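Side-chain contacts in protein GLB-12 (Caenorhabditis elegans, PDB 4BJA), which binds heme b through two axial histidines in a globin fold and probably acts in redox signalling: residues 121-124 with 125-129; 190-193 with 194-197. The protein carries 1 engineered substitution. One frame throughout, in Å; residues are numbered along the deposited sequence.

How the contacts relate
Both contacts are local, between side chains three to five residues apart, in a mostly helical globin. Contact 1 comes first along the chain, on helix 113-126 and the residues that follow. Contact 2 comes later, on helix 185-214. Their centres lie about 21 Å apart and their nearest atoms about 11 Å apart, and they do not touch. Contact 1 packs against a later part of helix 185-214: Thr123 touches Met203, and Val128 touches Phe207, Glu210 and Gln214. That helix thus runs from contact 2 to the heme-side segment. Contact 1 carries His127, an axial ligand of the heme iron. Contact 2 is core packing, with the Leu196 side chain about 8 Å from the heme.

Contact 1: 121-124 with 125-129; sequences RKTG and RSHVR. With HEM (protoporphyrin IX containing Fe), chain B; SO4 (sulfate ion), chain C.
The His127 ring meets Thr123 O at its edge, in the ring plane, while Lys122 CA lies over one face of the Arg125 guanidinium. Sulfate O2 lies at the edge of that guanidinium, and the same sulfate is at the edge of the Arg121 guanidinium. This is the proximal histidine segment of a globin fold. His127 NE2 binds the heme iron at 2.0 Å, and His92 supplies the other axial ligand. His127 ND1 donates to Thr123 O at 2.8 Å, nearly straight at 173°. That bond fixes the ring's rotation and may make the imidazole a stronger donor to iron. His127 N also reaches Thr123 O, from the opposite face of the carbonyl. Thr123 CG2 lies 3.7 Å from His127 CE1. In one of its two conformers, Ser126 OG sits 3.0 Å from heme O1A.

At the other end, Arg121 and Arg125 share the sulfate, probably from the crystallisation liquor. Arg121 NH2 donates to sulfate O1 at 2.8 Å. The Arg121 chain bends at chi3 (62°), which turns NE to sulfate O2 at 3.1 Å. With an alanine at Arg121, the sulfate would probably lose most of its grip. Arg125 NH1 donates to the same sulfate O2 at 3.3 Å.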
loop_
_atom_site.group_PDB
_atom_site.type_symbol
_atom_site.label_atom_id
_atom_site.label_comp_id
_atom_site.label_asym_id
_atom_site.label_seq_id
_atom_site.Cartn_x
_atom_site.Cartn_y
_atom_site.Cartn_z
ATOM N N ARG A 121 6.340 9.069 2.036
ATOM C CA ARG A 121 6.727 8.470 3.295
ATOM C C ARG A 121 7.538 9.448 4.162
ATOM O O ARG A 121 7.365 9.456 5.370
ATOM C CB ARG A 121 7.440 7.140 3.034
ATOM C CG ARG A 121 6.450 6.130 2.436
ATOM C CD ARG A 121 6.852 4.706 2.556
ATOM N NE ARG A 121 6.985 4.223 3.925
ATOM C CZ ARG A 121 6.156 3.374 4.543
ATOM N NH1 ARG A 121 5.027 2.927 3.982
ATOM N NH2 ARG A 121 6.475 2.973 5.758
ATOM N N LYS A 122 8.369 10.290 3.559
ATOM C CA LYS A 122 9.182 11.255 4.299
ATOM C C LYS A 122 8.261 12.267 4.967
ATOM O O LYS A 122 8.524 12.729 6.103
ATOM C CB LYS A 122 10.155 12.016 3.363
ATOM C CG LYS A 122 10.962 13.050 4.134
ATOM C CD LYS A 122 12.072 13.673 3.314
ATOM C CE LYS A 122 12.897 14.664 4.201
ATOM N NZ LYS A 122 14.052 15.214 3.481
ATOM N N THR A 123 7.211 12.627 4.239
ATOM C CA THR A 123 6.243 13.627 4.756
ATOM C C THR A 123 5.481 13.007 5.916
ATOM O O THR A 123 5.280 13.649 6.958
ATOM C CB THR A 123 5.337 14.105 3.614
ATOM O OG1 THR A 123 6.159 14.664 2.580
ATOM C CG2 THR A 123 4.328 15.194 4.047
ATOM N N GLY A 124 5.069 11.743 5.763
ATOM C CA GLY A 124 4.406 11.018 6.855
ATOM C C GLY A 124 5.276 10.985 8.116
ATOM O O GLY A 124 4.823 11.330 9.231
ATOM N N ARG A 125 6.544 10.600 7.955
ATOM C CA ARG A 125 7.472 10.535 9.086
ATOM C C ARG A 125 7.675 11.888 9.748
ATOM O O ARG A 125 7.785 11.953 10.974
ATOM C CB ARG A 125 8.860 10.000 8.628
ATOM C CG ARG A 125 8.809 8.575 8.092
ATOM C CD ARG A 125 10.221 7.939 8.026
ATOM N NE ARG A 125 11.169 8.827 7.360
ATOM C CZ ARG A 125 11.389 8.854 6.046
ATOM N NH1 ARG A 125 10.734 8.035 5.222
ATOM N NH2 ARG A 125 12.290 9.701 5.548
ATOM N N SER A 126 7.690 12.959 8.947
ATOM C CA SER A 126 8.012 14.271 9.455
ATOM C C SER A 126 6.909 14.801 10.351
ATOM O O SER A 126 7.144 15.651 11.226
ATOM C CB SER A 126 8.232 15.237 8.305
ATOM O OG SER A 126 8.141 16.566 8.781
ATOM N N HIS A 127 5.708 14.308 10.133
ATOM C CA HIS A 127 4.568 14.778 10.958
ATOM C C HIS A 127 4.602 14.291 12.381
ATOM O O HIS A 127 3.830 14.783 13.214
ATOM C CB HIS A 127 3.221 14.457 10.241
ATOM C CG HIS A 127 2.865 15.464 9.179
ATOM N ND1 HIS A 127 3.472 15.493 7.944
ATOM C CD2 HIS A 127 1.982 16.495 9.184
ATOM C CE1 HIS A 127 2.976 16.491 7.228
ATOM N NE2 HIS A 127 2.085 17.127 7.974
ATOM N N VAL A 128 5.469 13.317 12.685
ATOM C CA VAL A 128 5.572 12.811 14.041
ATOM C C VAL A 128 6.075 13.934 14.974
ATOM O O VAL A 128 5.839 13.897 16.179
ATOM C CB VAL A 128 6.466 11.574 14.100
ATOM C CG1 VAL A 128 6.720 11.138 15.536
ATOM C CG2 VAL A 128 5.822 10.408 13.285
ATOM N N ARG A 129 6.722 14.942 14.391
ATOM C CA ARG A 129 7.220 16.112 15.143
ATOM C C ARG A 129 6.090 17.042 15.627
ATOM O O ARG A 129 6.321 17.908 16.495
ATOM C CB ARG A 129 8.178 16.954 14.283
ATOM C CG ARG A 129 9.406 16.211 13.724
ATOM C CD ARG A 129 10.499 17.180 13.224
ATOM N NE ARG A 129 11.677 17.196 14.106
ATOM C CZ ARG A 129 12.694 16.327 14.032
ATOM N NH1 ARG A 129 12.691 15.356 13.117
ATOM N NH2 ARG A 129 13.713 16.419 14.880
HETATM C CHA HEM B . 4.046 20.392 7.669
HETATM C CHB HEM B . 1.801 18.106 4.037
HETATM C CHC HEM B . -1.682 16.729 7.051
HETATM C CHD HEM B . 0.127 19.646 10.430
HETATM C C1A HEM B . 3.760 19.846 6.464
HETATM C C2A HEM B . 4.635 19.864 5.305
HETATM C C3A HEM B . 3.983 19.225 4.318
HETATM C C4A HEM B . 2.694 18.801 4.818
HETATM C CMA HEM B . 4.446 18.966 2.859
HETATM C CAA HEM B . 6.065 20.498 5.283
HETATM C CBA HEM B . 7.140 19.437 5.002
HETATM C CGA HEM B . 7.096 18.469 6.098
HETATM O O1A HEM B . 7.088 18.906 7.284
HETATM O O2A HEM B . 7.018 17.260 5.755
HETATM C C1B HEM B . 0.710 17.501 4.588
HETATM C C2B HEM B . -0.138 16.536 3.898
HETATM C C3B HEM B . -1.075 16.159 4.722
HETATM C C4B HEM B . -0.885 16.869 5.961
HETATM C CMB HEM B . 0.076 16.045 2.457
HETATM C CAB HEM B . -2.163 15.104 4.384
HETATM C CBB HEM B . -3.278 15.088 5.071
HETATM C C1C HEM B . -1.489 17.381 8.222
HETATM C C2C HEM B . -2.343 17.281 9.379
HETATM C C3C HEM B . -1.847 18.071 10.315
HETATM C C4C HEM B . -0.680 18.737 9.781
HETATM C CMC HEM B . -3.584 16.362 9.479
HETATM C CAC HEM B . -2.466 18.257 11.720
HETATM C CBC HEM B . -1.653 18.629 12.692
HETATM C C1D HEM B . 1.284 20.164 9.968
HETATM C C2D HEM B . 2.018 21.219 10.600
HETATM C C3D HEM B . 3.228 21.439 9.749
HETATM C C4D HEM B . 3.121 20.492 8.675
HETATM C CMD HEM B . 1.673 21.996 11.892
HETATM C CAD HEM B . 4.336 22.487 9.962
HETATM C CBD HEM B . 4.042 23.635 8.982
HETATM C CGD HEM B . 2.794 24.456 9.298
HETATM O O1D HEM B . 2.317 24.496 10.452
HETATM O O2D HEM B . 2.290 25.099 8.367
HETATM N NA HEM B . 2.564 19.197 6.136
HETATM N NB HEM B . 0.228 17.699 5.879
HETATM N NC HEM B . -0.488 18.283 8.514
HETATM N ND HEM B . 1.964 19.760 8.813
HETATM FE FE HEM B . 1.081 18.762 7.327
HETATM S S SO4 C . 9.811 4.269 5.830
HETATM O O1 SO4 C . 9.174 3.170 6.565
HETATM O O2 SO4 C . 8.949 5.429 5.988
HETATM O O3 SO4 C . 11.129 4.527 6.376
HETATM O O4 SO4 C . 9.953 3.954 4.398
#

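Contact 2: 190-193 with 194-197; sequences DVWK and KFLN
Asp190 O accepts a backbone bond from Lys194 N. The aliphatic part of Lys194 lies by the same carbonyl, with Lys194 CG 3.4 Å from Asp190 O. Its chain bends at chi3 (-53°), and NZ ends at Ala31 O and in a salt bridge to Asp36. Val191 comes next. Its O takes the N-H of Phe195, while its CB points away from 194-197.

Trp192 carries most of the side-chain contact. The edge of the Phe195 ring is turned toward the face of the indole six-membered ring in an offset edge-to-face pair. The ring centroids are 5.3 Å apart and the planes stand at 81°. Trp192 CZ3 is 3.6 Å from Phe195 CD2. With chi1 at 168°, the Phe195 ring swings away from its own N and comes to lie beside the indole, both side chains pointing the same way. Leu196 CG reaches the indole edge, in its plane, 4.0 Å from Trp192 CE3. Lys193 O accepts from Asn197 N at 2.9 Å.

The aromatic pair sits on the last helix of the globin fold, where helices 34-46, 87-108 and 144-160 all touch Trp192 and Thr43 OG1 is hydrogen-bonded to its NE1. The contact thus joins regular helix bonds to a buried apolar aromatic pair, and the indole's polar N-H is satisfied within the core.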
loop_
_atom_site.group_PDB
_atom_site.type_symbol
_atom_site.label_atom_id
_atom_site.label_comp_id
_atom_site.label_asym_id
_atom_site.label_seq_id
_atom_site.Cartn_x
_atom_site.Cartn_y
_atom_site.Cartn_z
ATOM N N ASP A 190 -12.154 8.106 -10.392
ATOM C CA ASP A 190 -11.597 6.860 -9.900
ATOM C C ASP A 190 -10.068 6.988 -9.720
ATOM O O ASP A 190 -9.528 6.539 -8.711
ATOM C CB ASP A 190 -11.974 5.682 -10.829
ATOM C CG ASP A 190 -13.503 5.457 -10.957
ATOM O OD1 ASP A 190 -14.328 6.103 -10.279
ATOM O OD2 ASP A 190 -13.895 4.618 -11.802
ATOM N N VAL A 191 -9.384 7.629 -10.669
ATOM C CA VAL A 191 -7.940 7.772 -10.574
ATOM C C VAL A 191 -7.541 8.638 -9.379
ATOM O O VAL A 191 -6.609 8.285 -8.630
ATOM C CB VAL A 191 -7.315 8.312 -11.889
ATOM C CG1 VAL A 191 -5.877 8.621 -11.675
ATOM C CG2 VAL A 191 -7.463 7.270 -13.008
ATOM N N TRP A 192 -8.240 9.766 -9.194
ATOM C CA TRP A 192 -7.903 10.644 -8.094
ATOM C C TRP A 192 -8.219 9.966 -6.773
ATOM O O TRP A 192 -7.500 10.139 -5.785
ATOM C CB TRP A 192 -8.612 12.033 -8.250
ATOM C CG TRP A 192 -7.757 12.944 -9.046
ATOM C CD1 TRP A 192 -7.791 13.131 -10.401
ATOM C CD2 TRP A 192 -6.682 13.744 -8.556
ATOM N NE1 TRP A 192 -6.813 14.019 -10.783
ATOM C CE2 TRP A 192 -6.122 14.422 -9.665
ATOM C CE3 TRP A 192 -6.159 13.986 -7.280
ATOM C CZ2 TRP A 192 -5.046 15.316 -9.527
ATOM C CZ3 TRP A 192 -5.102 14.879 -7.147
ATOM C CH2 TRP A 192 -4.544 15.520 -8.269
ATOM N N LYS A 193 -9.298 9.190 -6.720
ATOM C CA LYS A 193 -9.555 8.430 -5.479
ATOM C C LYS A 193 -8.443 7.416 -5.187
ATOM O O LYS A 193 -8.019 7.307 -4.050
ATOM C CB LYS A 193 -10.931 7.773 -5.460
ATOM C CG LYS A 193 -12.045 8.825 -5.295
ATOM C CD LYS A 193 -13.420 8.156 -5.257
ATOM C CE LYS A 193 -14.537 9.186 -5.106
ATOM N NZ LYS A 193 -15.923 8.543 -5.299
ATOM N N LYS A 194 -7.995 6.668 -6.212
ATOM C CA LYS A 194 -6.896 5.708 -5.962
ATOM C C LYS A 194 -5.640 6.413 -5.496
ATOM O O LYS A 194 -4.994 5.972 -4.543
ATOM C CB LYS A 194 -6.597 4.880 -7.197
ATOM C CG LYS A 194 -7.726 3.897 -7.481
ATOM C CD LYS A 194 -7.321 2.945 -8.648
ATOM C CE LYS A 194 -6.855 3.670 -9.920
ATOM N NZ LYS A 194 -6.336 2.705 -10.996
ATOM N N PHE A 195 -5.322 7.533 -6.157
ATOM C CA PHE A 195 -4.166 8.295 -5.831
ATOM C C PHE A 195 -4.247 8.826 -4.392
ATOM O O PHE A 195 -3.330 8.634 -3.566
ATOM C CB PHE A 195 -3.999 9.457 -6.864
ATOM C CG PHE A 195 -2.977 10.488 -6.468
ATOM C CD1 PHE A 195 -1.646 10.124 -6.199
ATOM C CD2 PHE A 195 -3.345 11.840 -6.344
ATOM C CE1 PHE A 195 -0.681 11.066 -5.808
ATOM C CE2 PHE A 195 -2.383 12.787 -5.936
ATOM C CZ PHE A 195 -1.044 12.405 -5.682
ATOM N N LEU A 196 -5.330 9.530 -4.086
ATOM C CA LEU A 196 -5.419 10.194 -2.781
ATOM C C LEU A 196 -5.512 9.162 -1.639
ATOM O O LEU A 196 -4.964 9.387 -0.539
ATOM C CB LEU A 196 -6.587 11.170 -2.792
ATOM C CG LEU A 196 -6.336 12.414 -3.654
ATOM C CD1 LEU A 196 -7.590 13.231 -3.652
ATOM C CD2 LEU A 196 -5.203 13.249 -3.122
ATOM N N ASN A 197 -6.193 8.035 -1.879
ATOM C CA ASN A 197 -6.204 6.953 -0.895
ATOM C C ASN A 197 -4.829 6.333 -0.655
ATOM O O ASN A 197 -4.497 5.960 0.463
ATOM C CB ASN A 197 -7.254 5.894 -1.266
ATOM C CG ASN A 197 -8.667 6.403 -0.915
ATOM O OD1 ASN A 197 -8.864 6.901 0.189
ATOM N ND2 ASN A 197 -9.612 6.270 -1.797
#